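Local coordinates for protein UDP-L-Rhamnose Synthase (Acanthamoeba polyphaga mimivirus, PDB 7JID) that makes UDP-L-rhamnose as an NADP-dependent oxidoreductase of the RmlD-like Rossmann family in a giant virus, at residues Gly77-Val80 / Glu81-Asp85; Leu107-Gly110 / Cys111-Glu114; Ser41-Glu44 / Arg45-Glu49; Gly13-Gly16 / Ser17-Lys21; Thr193-Asp196 / Gln197-Val201. All blocks are in the same frame, centred on the assembly; numbering follows the deposited sequence. Where two conformers were deposited one is given.

Contact 1 of 5, residues Gly77-Val80 / Glu81-Asp85. With NAP (NADP nicotinamide-adenine-dinucleotide phosphate), chain D.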
# COMPACT_ATOMS: atom_id res chain seq x y z
N GLY A 77 2.15 3.06 15.07
CA GLY A 77 3.34 2.23 14.79
C GLY A 77 3.00 0.94 14.09
O GLY A 77 3.94 0.22 13.72
N LYS A 78 1.71 0.63 13.91
CA LYS A 78 1.33 -0.65 13.27
C LYS A 78 1.07 -0.50 11.78
O LYS A 78 0.88 -1.55 11.14
CB LYS A 78 0.17 -1.35 13.98
CG LYS A 78 0.46 -1.71 15.42
CD LYS A 78 1.68 -2.55 15.61
CE LYS A 78 1.89 -2.95 17.05
NZ LYS A 78 3.23 -3.53 17.25
N LEU A 79 0.96 0.71 11.25
CA LEU A 79 0.70 0.88 9.78
C LEU A 79 1.80 0.13 9.03
O LEU A 79 1.51 -0.52 8.00
CB LEU A 79 0.70 2.34 9.37
CG LEU A 79 0.45 2.55 7.87
CD1 LEU A 79 -0.86 1.89 7.42
CD2 LEU A 79 0.51 4.03 7.56
N VAL A 80 3.06 0.28 9.44
CA VAL A 80 4.17 -0.40 8.71
C VAL A 80 3.92 -1.91 8.67
O VAL A 80 4.14 -2.53 7.61
CB VAL A 80 5.55 -0.03 9.28
CG1 VAL A 80 5.71 -0.46 10.74
CG2 VAL A 80 6.66 -0.55 8.37
N GLU A 81 3.47 -2.54 9.76
CA GLU A 81 3.19 -4.00 9.75
C GLU A 81 2.01 -4.29 8.82
O GLU A 81 2.06 -5.25 8.08
CB GLU A 81 2.85 -4.51 11.14
CG GLU A 81 3.96 -4.30 12.13
CD GLU A 81 3.64 -4.88 13.49
OE1 GLU A 81 2.69 -5.69 13.59
OE2 GLU A 81 4.40 -4.59 14.43
N ASN A 82 1.00 -3.43 8.85
CA ASN A 82 -0.20 -3.55 8.01
C ASN A 82 0.26 -3.58 6.54
O ASN A 82 -0.05 -4.54 5.83
CB ASN A 82 -1.16 -2.41 8.32
CG ASN A 82 -2.52 -2.56 7.67
OD1 ASN A 82 -2.78 -3.55 6.98
ND2 ASN A 82 -3.43 -1.62 7.94
N VAL A 83 0.96 -2.54 6.08
CA VAL A 83 1.28 -2.51 4.62
C VAL A 83 2.25 -3.65 4.32
O VAL A 83 2.14 -4.27 3.26
CB VAL A 83 1.83 -1.14 4.22
CG1 VAL A 83 2.14 -1.12 2.73
CG2 VAL A 83 0.79 -0.08 4.55
N LYS A 84 3.21 -3.92 5.21
CA LYS A 84 4.25 -4.96 4.96
C LYS A 84 3.54 -6.30 4.70
O LYS A 84 3.90 -7.03 3.71
CB LYS A 84 5.16 -5.10 6.19
CG LYS A 84 6.24 -6.17 6.04
CD LYS A 84 6.88 -6.61 7.34
CE LYS A 84 7.46 -5.48 8.13
NZ LYS A 84 7.74 -6.02 9.49
N ASP A 85 2.67 -6.73 5.61
CA ASP A 85 2.15 -8.11 5.60
C ASP A 85 0.92 -8.22 4.72
O ASP A 85 0.66 -9.32 4.23
CB ASP A 85 1.93 -8.61 7.03
CG ASP A 85 3.20 -8.68 7.87
OD1 ASP A 85 4.31 -8.82 7.30
OD2 ASP A 85 3.07 -8.62 9.13
PA NAP D . -2.73 -16.36 11.08
O1A NAP D . -3.00 -17.60 11.90
O2A NAP D . -2.26 -15.12 11.78
O5B NAP D . -1.68 -16.87 10.01
C5B NAP D . -0.92 -15.93 9.24
C4B NAP D . 0.48 -16.41 8.90
O4B NAP D . 1.13 -15.52 8.00
C3B NAP D . 1.30 -16.50 10.18
O3B NAP D . 1.88 -17.82 10.12
C2B NAP D . 2.34 -15.40 9.98
O2B NAP D . 3.57 -15.85 10.45
C1B NAP D . 2.44 -15.25 8.46
N9A NAP D . 2.95 -14.01 7.91
C8A NAP D . 2.46 -12.79 8.10
N7A NAP D . 3.16 -11.89 7.41
C5A NAP D . 4.13 -12.56 6.77
C6A NAP D . 5.19 -12.17 5.92
N6A NAP D . 5.34 -10.90 5.62
N1A NAP D . 6.02 -13.17 5.47
C2A NAP D . 5.79 -14.45 5.80
N3A NAP D . 4.82 -14.91 6.61
C4A NAP D . 3.97 -13.96 7.08
O3 NAP D . -3.96 -15.86 10.17
PN NAP D . -4.96 -16.77 9.28
O1N NAP D . -6.30 -16.37 9.89
O2N NAP D . -4.52 -18.15 9.00
O5D NAP D . -4.95 -15.94 7.94
C5D NAP D . -4.19 -16.11 6.75
C4D NAP D . -4.23 -14.77 5.96
O4D NAP D . -4.80 -15.02 4.72
C3D NAP D . -5.16 -13.81 6.68
O3D NAP D . -5.08 -12.43 6.14
C2D NAP D . -6.41 -14.66 6.38
O2D NAP D . -7.71 -14.08 6.53
C1D NAP D . -6.22 -15.06 4.94
P2B NAP D . 4.36 -15.07 11.58
O1X NAP D . 3.75 -15.38 12.88
O2X NAP D . 5.69 -15.82 11.42
O3X NAP D . 4.46 -13.56 11.33

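Contact 2 of 5, residues Leu107-Gly110 / Cys111-Glu114. With AWU ([[(2~{R},3~{S},4~{R},5~{R})-5-[2,4-bis(oxidanylidene)pyrimidin-1-yl]-3,4-bis(oxidanyl)oxolan-2-yl]methoxy-oxidanyl-phosphoryl] [(2~{R},3~{R},4~{R},5~{R},6~{S})-6-methyl-3,4,5-tris(oxidanyl)oxan-2-yl] hydrogen phosphate), chain C; EDO (1,2-ethanediol), chain G.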
# COMPACT_ATOMS: atom_id res chain seq x y z
N LEU A 107 -4.72 -15.87 -0.76
CA LEU A 107 -5.95 -15.85 0.07
C LEU A 107 -6.16 -14.44 0.59
O LEU A 107 -5.37 -13.99 1.45
CB LEU A 107 -5.87 -16.86 1.21
CG LEU A 107 -7.22 -17.17 1.86
CD1 LEU A 107 -8.26 -17.61 0.85
CD2 LEU A 107 -7.06 -18.25 2.92
N GLY A 108 -7.08 -13.70 -0.05
CA GLY A 108 -7.42 -12.32 0.31
C GLY A 108 -8.67 -12.27 1.17
O GLY A 108 -8.94 -13.15 1.98
N THR A 109 -9.41 -11.20 0.97
CA THR A 109 -10.58 -10.90 1.81
C THR A 109 -11.68 -10.24 1.00
O THR A 109 -11.38 -9.40 0.13
CB THR A 109 -10.16 -10.08 3.04
OG1 THR A 109 -11.32 -9.90 3.85
CG2 THR A 109 -9.56 -8.74 2.65
N GLY A 110 -12.92 -10.55 1.39
CA GLY A 110 -14.08 -9.80 0.89
C GLY A 110 -14.52 -8.73 1.88
O GLY A 110 -15.52 -8.08 1.57
N CYS A 111 -13.75 -8.45 2.94
CA CYS A 111 -14.08 -7.36 3.92
C CYS A 111 -13.63 -5.99 3.37
O CYS A 111 -13.07 -5.21 4.10
CB CYS A 111 -13.55 -7.73 5.28
SG CYS A 111 -14.60 -9.08 5.92
N ILE A 112 -13.90 -5.74 2.09
CA ILE A 112 -13.52 -4.48 1.37
C ILE A 112 -14.78 -3.82 0.84
O ILE A 112 -14.67 -2.79 0.15
CB ILE A 112 -12.52 -4.85 0.26
CG1 ILE A 112 -13.14 -5.76 -0.79
CG2 ILE A 112 -11.29 -5.49 0.93
CD1 ILE A 112 -12.22 -6.15 -1.91
N PHE A 113 -15.95 -4.41 1.13
CA PHE A 113 -17.24 -3.84 0.68
C PHE A 113 -18.21 -3.73 1.85
O PHE A 113 -18.08 -4.39 2.88
CB PHE A 113 -17.94 -4.72 -0.36
CG PHE A 113 -17.08 -5.18 -1.51
CD1 PHE A 113 -16.70 -4.30 -2.51
CD2 PHE A 113 -16.63 -6.49 -1.57
CE1 PHE A 113 -15.95 -4.75 -3.59
CE2 PHE A 113 -15.88 -6.93 -2.64
CZ PHE A 113 -15.49 -6.04 -3.62
N GLU A 114 -19.17 -2.84 1.69
CA GLU A 114 -20.26 -2.62 2.66
C GLU A 114 -21.58 -2.54 1.89
O GLU A 114 -21.69 -1.70 0.99
CB GLU A 114 -19.95 -1.38 3.52
CG GLU A 114 -21.03 -1.02 4.50
CD GLU A 114 -21.20 -1.87 5.76
OE1 GLU A 114 -20.18 -2.35 6.43
OE2 GLU A 114 -22.39 -1.94 6.18
PA AWU C . -13.83 -9.67 14.99
O1A AWU C . -13.46 -8.31 15.45
O2A AWU C . -13.67 -10.83 15.96
O3A AWU C . -13.00 -10.29 13.74
PB AWU C . -12.18 -9.46 12.57
O1B AWU C . -13.00 -8.34 11.88
O2B AWU C . -10.78 -9.12 13.12
O3B AWU C . -12.10 -10.65 11.51
C5' AWU C . -9.95 -10.98 8.61
O5' AWU C . -10.53 -11.16 9.89
C4' AWU C . -10.89 -11.50 7.54
O4' AWU C . -10.42 -11.18 6.21
C3' AWU C . -12.23 -10.86 7.73
O3' AWU C . -13.15 -11.56 6.94
C2' AWU C . -12.75 -10.98 9.16
C1' AWU C . -11.75 -10.60 10.15
N1 AWU C . -18.51 -8.72 17.03
C2 AWU C . -19.58 -8.69 17.90
O2 AWU C . -20.69 -9.13 17.54
N3 AWU C . -19.35 -8.31 19.20
C4 AWU C . -18.15 -7.82 19.60
O4 AWU C . -18.02 -7.51 20.84
C5 AWU C . -17.07 -7.86 18.72
C6 AWU C . -17.28 -8.21 17.39
C1C AWU C . -18.71 -9.15 15.61
C2C AWU C . -18.15 -8.22 14.53
C3C AWU C . -17.86 -9.22 13.38
C4C AWU C . -17.50 -10.45 14.14
C5C AWU C . -16.03 -10.82 14.13
C6' AWU C . -8.64 -11.76 8.67
O2' AWU C . -12.98 -12.35 9.42
O2C AWU C . -19.14 -7.29 14.17
O3C AWU C . -19.05 -9.52 12.67
O4C AWU C . -17.84 -10.26 15.51
O5C AWU C . -15.31 -9.62 14.50
C1 EDO G . -24.50 -0.56 -2.09
O1 EDO G . -24.00 -0.40 -0.79
C2 EDO G . -23.48 -1.15 -2.98
O2 EDO G . -23.79 -1.05 -4.34

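Contact 3 of 5, residues Ser41-Glu44 / Arg45-Glu49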
# COMPACT_ATOMS: atom_id res chain seq x y z
N SER A 41 14.14 -10.36 -2.18
CA SER A 41 15.34 -11.08 -2.68
C SER A 41 15.40 -12.50 -2.10
O SER A 41 15.76 -13.42 -2.86
CB SER A 41 16.61 -10.26 -2.45
OG SER A 41 16.74 -9.89 -1.09
N ALA A 42 15.05 -12.70 -0.83
CA ALA A 42 15.01 -14.05 -0.23
C ALA A 42 13.90 -14.90 -0.90
O ALA A 42 14.11 -16.12 -1.15
CB ALA A 42 14.84 -13.98 1.25
N VAL A 43 12.75 -14.28 -1.20
CA VAL A 43 11.62 -14.99 -1.85
C VAL A 43 12.11 -15.51 -3.22
O VAL A 43 11.87 -16.71 -3.54
CB VAL A 43 10.42 -14.05 -2.05
CG1 VAL A 43 9.40 -14.68 -2.97
CG2 VAL A 43 9.83 -13.66 -0.70
N GLU A 44 12.77 -14.66 -4.00
CA GLU A 44 13.18 -15.06 -5.36
C GLU A 44 14.25 -16.15 -5.25
O GLU A 44 14.18 -17.09 -6.03
CB GLU A 44 13.69 -13.89 -6.18
CG GLU A 44 14.16 -14.34 -7.55
CD GLU A 44 14.26 -13.26 -8.58
OE1 GLU A 44 14.08 -12.07 -8.22
OE2 GLU A 44 14.51 -13.60 -9.74
N ARG A 45 15.17 -16.05 -4.29
CA ARG A 45 16.17 -17.12 -4.09
C ARG A 45 15.43 -18.42 -3.74
O ARG A 45 15.80 -19.48 -4.31
CB ARG A 45 17.20 -16.73 -3.02
CG ARG A 45 18.23 -15.70 -3.47
CD ARG A 45 19.35 -15.58 -2.41
NE ARG A 45 18.92 -15.07 -1.11
CZ ARG A 45 18.75 -13.78 -0.80
NH1 ARG A 45 18.95 -12.84 -1.70
NH2 ARG A 45 18.36 -13.43 0.42
N GLU A 46 14.44 -18.36 -2.85
CA GLU A 46 13.73 -19.58 -2.38
C GLU A 46 12.98 -20.21 -3.55
O GLU A 46 13.05 -21.45 -3.72
CB GLU A 46 12.80 -19.31 -1.21
CG GLU A 46 12.17 -20.57 -0.66
CD GLU A 46 11.60 -20.41 0.73
OE1 GLU A 46 11.03 -19.34 1.00
OE2 GLU A 46 11.72 -21.33 1.56
N ILE A 47 12.27 -19.40 -4.33
CA ILE A 47 11.46 -19.89 -5.47
C ILE A 47 12.38 -20.45 -6.56
O ILE A 47 12.06 -21.51 -7.10
CB ILE A 47 10.54 -18.77 -5.98
CG1 ILE A 47 9.39 -18.65 -4.99
CG2 ILE A 47 10.06 -19.03 -7.38
CD1 ILE A 47 8.40 -17.55 -5.27
N SER A 48 13.49 -19.77 -6.81
CA SER A 48 14.46 -20.18 -7.86
C SER A 48 15.07 -21.53 -7.48
O SER A 48 15.31 -22.33 -8.42
CB SER A 48 15.49 -19.11 -8.06
OG SER A 48 16.36 -19.50 -9.11
N GLU A 49 15.30 -21.78 -6.19
CA GLU A 49 15.96 -23.01 -5.66
C GLU A 49 14.94 -24.15 -5.50
O GLU A 49 15.22 -25.29 -5.95
CB GLU A 49 16.65 -22.76 -4.31
CG GLU A 49 16.71 -24.00 -3.44
CD GLU A 49 17.76 -24.08 -2.35
OE1 GLU A 49 18.94 -24.36 -2.68
OE2 GLU A 49 17.40 -23.95 -1.15
O HOH W 1 17.53 -10.91 1.13

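Contact 4 of 5, residues Gly13-Gly16 / Ser17-Lys21. With NAP (NADP nicotinamide-adenine-dinucleotide phosphate), chain D.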
# COMPACT_ATOMS: atom_id res chain seq x y z
N GLY A 13 0.49 -20.71 9.98
CA GLY A 13 -0.70 -19.96 10.42
C GLY A 13 -1.91 -20.86 10.53
O GLY A 13 -1.85 -22.06 10.15
N TRP A 14 -3.03 -20.30 10.99
CA TRP A 14 -4.27 -21.10 11.17
C TRP A 14 -4.68 -21.73 9.83
O TRP A 14 -4.84 -22.96 9.77
CB TRP A 14 -5.34 -20.22 11.79
CG TRP A 14 -6.68 -20.84 11.94
CD1 TRP A 14 -6.97 -22.00 12.58
CD2 TRP A 14 -7.92 -20.29 11.49
NE1 TRP A 14 -8.32 -22.23 12.53
CE2 TRP A 14 -8.93 -21.19 11.87
CE3 TRP A 14 -8.27 -19.13 10.78
CZ2 TRP A 14 -10.28 -20.96 11.57
CZ3 TRP A 14 -9.59 -18.90 10.49
CH2 TRP A 14 -10.58 -19.79 10.90
N ILE A 15 -4.96 -20.91 8.82
CA ILE A 15 -5.42 -21.42 7.51
C ILE A 15 -4.29 -22.16 6.81
O ILE A 15 -4.56 -23.20 6.25
CB ILE A 15 -6.06 -20.32 6.66
CG1 ILE A 15 -7.22 -19.69 7.44
CG2 ILE A 15 -6.46 -20.87 5.31
CD1 ILE A 15 -7.95 -18.61 6.65
N GLY A 16 -3.08 -21.62 6.80
CA GLY A 16 -2.00 -22.28 6.06
C GLY A 16 -1.72 -23.67 6.60
O GLY A 16 -1.47 -24.57 5.76
N SER A 17 -1.75 -23.86 7.91
CA SER A 17 -1.60 -25.18 8.56
C SER A 17 -2.69 -26.12 8.05
O SER A 17 -2.40 -27.28 7.74
CB SER A 17 -1.68 -25.10 10.07
OG SER A 17 -0.55 -24.47 10.63
N MET A 18 -3.93 -25.64 7.96
CA MET A 18 -5.09 -26.49 7.57
C MET A 18 -4.94 -26.93 6.12
O MET A 18 -5.16 -28.11 5.82
CB MET A 18 -6.41 -25.73 7.70
CG MET A 18 -7.10 -26.05 8.98
SD MET A 18 -8.76 -25.38 8.88
CE MET A 18 -8.35 -23.64 8.91
N VAL A 19 -4.59 -25.99 5.26
CA VAL A 19 -4.41 -26.29 3.82
C VAL A 19 -3.24 -27.27 3.68
O VAL A 19 -3.37 -28.22 2.90
CB VAL A 19 -4.17 -25.02 3.00
CG1 VAL A 19 -3.83 -25.30 1.55
CG2 VAL A 19 -5.38 -24.10 3.07
N SER A 20 -2.11 -26.97 4.32
CA SER A 20 -0.90 -27.83 4.31
C SER A 20 -1.31 -29.28 4.59
O SER A 20 -0.94 -30.18 3.78
CB SER A 20 0.12 -27.32 5.30
OG SER A 20 1.31 -28.08 5.24
N LYS A 21 -2.04 -29.49 5.69
CA LYS A 21 -2.49 -30.83 6.16
C LYS A 21 -3.29 -31.54 5.07
O LYS A 21 -3.05 -32.75 4.85
CB LYS A 21 -3.35 -30.74 7.42
CG LYS A 21 -2.63 -31.17 8.68
CD LYS A 21 -2.79 -30.20 9.83
CE LYS A 21 -1.68 -30.32 10.86
NZ LYS A 21 -1.41 -29.02 11.51
PA NAP D . -2.73 -16.36 11.08
O1A NAP D . -3.00 -17.60 11.90
O2A NAP D . -2.26 -15.12 11.78
O5B NAP D . -1.68 -16.87 10.01
C5B NAP D . -0.92 -15.93 9.24
C4B NAP D . 0.48 -16.41 8.90
O4B NAP D . 1.13 -15.52 8.00
C3B NAP D . 1.30 -16.50 10.18
O3B NAP D . 1.88 -17.82 10.12
C2B NAP D . 2.34 -15.40 9.98
O2B NAP D . 3.57 -15.85 10.45
C1B NAP D . 2.44 -15.25 8.46
N9A NAP D . 2.95 -14.01 7.91
C8A NAP D . 2.46 -12.79 8.10
N7A NAP D . 3.16 -11.89 7.41
C5A NAP D . 4.13 -12.56 6.77
C6A NAP D . 5.19 -12.17 5.92
N6A NAP D . 5.34 -10.90 5.62
N1A NAP D . 6.02 -13.17 5.47
C2A NAP D . 5.79 -14.45 5.80
N3A NAP D . 4.82 -14.91 6.61
C4A NAP D . 3.97 -13.96 7.08
O3 NAP D . -3.96 -15.86 10.17
PN NAP D . -4.96 -16.77 9.28
O1N NAP D . -6.30 -16.37 9.89
O2N NAP D . -4.52 -18.15 9.00
O5D NAP D . -4.95 -15.94 7.94
C5D NAP D . -4.19 -16.11 6.75
C4D NAP D . -4.23 -14.77 5.96
O4D NAP D . -4.80 -15.02 4.72
C3D NAP D . -5.16 -13.81 6.68
O3D NAP D . -5.08 -12.43 6.14
C2D NAP D . -6.41 -14.66 6.38
O2D NAP D . -7.71 -14.08 6.53
C1D NAP D . -6.22 -15.06 4.94
P2B NAP D . 4.36 -15.07 11.58
O1X NAP D . 3.75 -15.38 12.88
O2X NAP D . 5.69 -15.82 11.42
O3X NAP D . 4.46 -13.56 11.33

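Contact 5 of 5, residues Thr193-Asp196 / Gln197-Val201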
# COMPACT_ATOMS: atom_id res chain seq x y z
N THR A 193 -17.36 -17.78 4.94
CA THR A 193 -16.60 -18.89 4.32
C THR A 193 -16.48 -20.02 5.32
O THR A 193 -15.84 -19.84 6.35
CB THR A 193 -15.20 -18.42 3.93
OG1 THR A 193 -15.29 -17.34 3.00
CG2 THR A 193 -14.40 -19.51 3.24
N ILE A 194 -17.08 -21.19 5.01
CA ILE A 194 -16.86 -22.41 5.82
C ILE A 194 -15.62 -23.12 5.28
O ILE A 194 -15.67 -23.63 4.16
CB ILE A 194 -18.09 -23.33 5.85
CG1 ILE A 194 -19.30 -22.57 6.44
CG2 ILE A 194 -17.72 -24.55 6.67
CD1 ILE A 194 -20.56 -23.32 6.35
N LEU A 195 -14.51 -23.03 6.01
CA LEU A 195 -13.21 -23.48 5.47
C LEU A 195 -13.23 -24.99 5.28
O LEU A 195 -12.62 -25.44 4.32
CB LEU A 195 -12.08 -23.05 6.41
CG LEU A 195 -11.73 -21.56 6.39
CD1 LEU A 195 -10.67 -21.26 7.42
CD2 LEU A 195 -11.28 -21.11 5.01
N ASP A 196 -13.92 -25.75 6.13
CA ASP A 196 -13.97 -27.22 5.95
C ASP A 196 -14.54 -27.56 4.56
O ASP A 196 -14.06 -28.48 3.93
CB ASP A 196 -14.75 -27.90 7.07
CG ASP A 196 -14.22 -27.54 8.43
OD1 ASP A 196 -13.42 -28.33 8.97
OD2 ASP A 196 -14.61 -26.48 8.96
N GLN A 197 -15.51 -26.79 4.09
CA GLN A 197 -16.18 -27.00 2.80
C GLN A 197 -15.38 -26.40 1.65
O GLN A 197 -15.40 -26.98 0.52
CB GLN A 197 -17.60 -26.45 2.89
CG GLN A 197 -18.45 -27.29 3.81
CD GLN A 197 -19.75 -26.63 4.20
OE1 GLN A 197 -20.17 -25.67 3.55
NE2 GLN A 197 -20.37 -27.14 5.26
N MET A 198 -14.71 -25.28 1.86
CA MET A 198 -14.22 -24.50 0.70
C MET A 198 -12.70 -24.66 0.53
O MET A 198 -12.22 -24.34 -0.54
CB MET A 198 -14.70 -23.05 0.80
CG MET A 198 -16.21 -22.99 0.86
SD MET A 198 -16.89 -21.33 0.57
CE MET A 198 -16.53 -21.17 -1.18
N ILE A 199 -11.98 -25.20 1.53
CA ILE A 199 -10.52 -25.42 1.34
C ILE A 199 -10.34 -26.42 0.19
O ILE A 199 -9.54 -26.14 -0.71
CB ILE A 199 -9.81 -25.80 2.65
CG1 ILE A 199 -9.52 -24.55 3.47
CG2 ILE A 199 -8.50 -26.56 2.34
CD1 ILE A 199 -8.98 -24.82 4.83
N PRO A 200 -11.09 -27.54 0.14
CA PRO A 200 -10.94 -28.45 -1.00
C PRO A 200 -11.16 -27.80 -2.36
O PRO A 200 -10.51 -28.16 -3.31
CB PRO A 200 -12.02 -29.50 -0.72
CG PRO A 200 -12.11 -29.52 0.79
CD PRO A 200 -11.99 -28.05 1.16
N VAL A 201 -12.12 -26.87 -2.44
CA VAL A 201 -12.40 -26.14 -3.68
C VAL A 201 -11.17 -25.29 -4.01
O VAL A 201 -10.77 -25.25 -5.19
CB VAL A 201 -13.67 -25.31 -3.49
CG1 VAL A 201 -13.89 -24.34 -4.60
CG2 VAL A 201 -14.91 -26.18 -3.31

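Contact 1 of 5, residues Gly77-Val80 / Glu81-Asp85
Lys78 lays the end of its side chain alongside that of Glu81, both pointing in the same direction where helix 79-99 gets under way, a Rossmann-fold helix that also reaches the cofactor. A bend about the CB-CG bond of Lys78 (chi2 -56°) carries CD against the carboxylate and lets NZ close a salt bridge to Glu81 OE2 at 3.2 Å. The ammonium meets that oxygen from above the carboxylate plane. Tyr72 OH takes the other oxygen, OE1, in a hydrogen bond, so both carboxylate oxygens are engaged, and Tyr72 OH is also weakly bonded to Lys78 NZ. Next to Lys78 in sequence, Leu79 lies beside Val83, with Leu79 CD1 3.9 Å from Val83 CG2. The same face of the helix packs on the second subunit, where Leu79 meets Leu79 of that chain and Val83 meets Phe145 of that chain. Beneath the side chains run regular i to i+4 bonds, such as Val83 N to Leu79 O at 2.8 Å. One turn after Glu81, Asp85 uses its two oxygens for different tasks: OD2 pairs with Arg61, while OD1 accepts the adenine amino group N6A of NADP at 2.9 Å.

Contact 2 of 5, residues Leu107-Gly110 / Cys111-Glu114
Where strand 103-109 gives way to a loop, the backbone turns sharply at Gly110 and Cys111, and Ile112 N folds back onto Gly110 O in a weak hydrogen bond of 2.9 Å. Thr109 to Cys111 form an ST turn at a strand-to-loop junction of the Rossmann sheet, on the C-terminal side of a central parallel strand, where this fold places its ligands. Thr109 organises the turn. Its OG1 stands opposite the backbone N across the CA-CB bond (chi1 -177°) and reaches over the bend to accept the N-H of Cys111 at 3.0 Å, in a bond only 14° from straight. The same hydroxyl is hydrogen-bonded to O4' of the rhamnose of UDP-rhamnose at 2.8 Å, so one oxygen ties the turn to the sugar. The methyl of Thr109 faces elsewhere: its CG2 crosses the side chain of Ile112 obliquely, 4.1 Å from Ile112 CG2. Ile112 in turn sets CG1 above one face of the Phe113 ring, near the rim, while the ring stacks with Phe126. Gly110 O, close to Phe113 CD2 at 3.7 Å, also accepts a hydrogen bond from Asn260 ND2, and Cys111 O accepts one from Ser140. These buried carbonyls are thus held by polar side chains from outside the turn. Tyr139, whose OH also bonds the ligand, touches Thr109 from helix 138-150. Cys111 SG lies 3.0 Å from the ligand hydroxyl O3'.

Contact 3 of 5, residues Ser41-Glu44 / Arg45-Glu49
Residues 41-49 form an unbroken stretch of alpha-helix, in which Arg45, Glu46, Ile47 and Ser48 each bond through N to the carbonyl four residues earlier; Ile47 N to Val43 O, at 2.8 Å, is representative. Arg45 folds back along this backbone. A bend at chi3 (-64°) lays its guanidinium flat over the first turn, with Ser41 O and Ala42 CA beneath one face and near its rim. Ser41 O lies 3.4 Å from Arg45 NH1, yet the angle is too poor for a hydrogen bond, and its bond is to Arg45 N instead. A water in the guanidinium plane accepts from Arg45 NH2 at 2.7 Å; in one of the two conformers of Ser41 it also bonds Ser41 OG at 2.6 Å. The inward face is apolar, where Val43 and Ile47 run side by side with Val43 CG1 3.8 Å from Ile47 CD1. Glu44 turns its carboxylate to Lys99 and Tyr100, and Glu46 to Ser35 and the backbone N of Gln34. In this way the amphipathic helix 40-50 seats Val43 and Ile47 on Leu93, Ile96 and Cys97 of helix 79-99, while Glu46 fastens it to the loop following strand 29-32.

Contact 4 of 5, residues Gly13-Gly16 / Ser17-Lys21
Met18 places its terminal methyl over one face of the Trp14 indole, a turn earlier on helix 14-25, in the conformer described; a second one was modelled. The two side chains lie side by side and point the same way. A bend at chi3 (-69°) brings Met18 CE 4.0 Å from the centroid of the five-membered ring and only 16° off its normal, a CH-pi contact. The sulfur lies farther off and more obliquely, with Met18 SD 5.3 Å from that centroid in a looser Met-aromatic approach. Trp14 is turned so that a different part of its ring meets the cofactor: O1N of the NADP pyrophosphate lies in the ring plane at the edge, 3.5 Å from Trp14 CE3. Ile15 and Val19 cross on a neighbouring face of the helix, 4.1 Å apart between Ile15 CG2 and Val19 CG2. At the N-cap, Gly13 O accepts the backbone N of Ser17, and Ser17 OG lies close to both Gly13 O and Asn11 O. Gly13 packs directly against the cofactor.

This is the glycine-rich turn of the Rossmann beta-alpha-beta unit, joining strand 5-9 to its helix. Trp14 N donates to NAP O1A at 2.8 Å, and Ile15 N donates to NAP O2N at 2.8 Å, both bonds nearly straight. With two N-H groups of the first turn each gripping a different phosphate, the positive end of the helix dipole probably adds to the stabilisation of the pyrophosphate charge.

Contact 5 of 5, residues Thr193-Asp196 / Gln197-Val201
Thr193 opens the segment with its methyl against Met198 in one of the two conformers of that residue: the side chains cross at about a right angle, Thr193 CG2 lying 4.1 Å from Met198 SD. Its hydroxyl is engaged elsewhere, with Phe216 O and Arg163 N. Ile194 holds the N-cap position of helix 195-207 and lies alongside Gln197, pointing the same way. Its CG2 and CD1 both touch the amide group, with Ile194 CD1 3.7 Å from Gln197 OE1. That oxygen accepts a hydrogen bond from Asn218 ND2, which restrains the amide while the isoleucine packs against it. The carbonyl of Ile194 receives Met198 N at 3.0 Å and, more weakly, Gln197 N. Leu195 crosses the side chain of Ile199, whose CG1 sits beside the backbone N (chi1 -81°) and leads CD1 back to within 3.9 Å of Leu195 CB. Beneath them Leu195 O accepts Ile199 N at 2.9 Å. Asp196 turns its OD2 to the backbone N of Ile168, whereas its carbonyl faces a proline: Asp196 O lies 3.5 Å from Pro200 CD, where the usual helical N-H is missing. The helix is accordingly kinked at Pro200 and Val201, whose nitrogens make no bond to the preceding turn. In the fold, helix 195-207 is wedged between two others. Leu195 and Ile199 face helix 14-25, Ile199 touching Ile22, while on another side Ile194 rests on Ile277, Ile281 and Val284 of helix 277-287.

In the fold
Contacts 2 and 5 are buried, whereas 1, 3 and 4 are partly buried helix turns; contact 3 lies farthest out, its centre about 26 Å from the centre of the chain. Contacts 1 and 4 grip different parts of one NADP, adenine and pyrophosphate, by a carboxylate and by backbone N-H groups respectively, while contact 2 turns to the sugar nucleotide. Apolar packing joins the inner three: Leu107 CD2 of contact 2 meets Ile15 CG2 of contact 4 at 3.6 Å, and Leu195 of contact 5 inserts CD1 among Trp14, Ile15 and Met18. Helix 79-99 holds contact 1, which faces the second subunit, and nearer its other end supports helix 40-50 of contact 3.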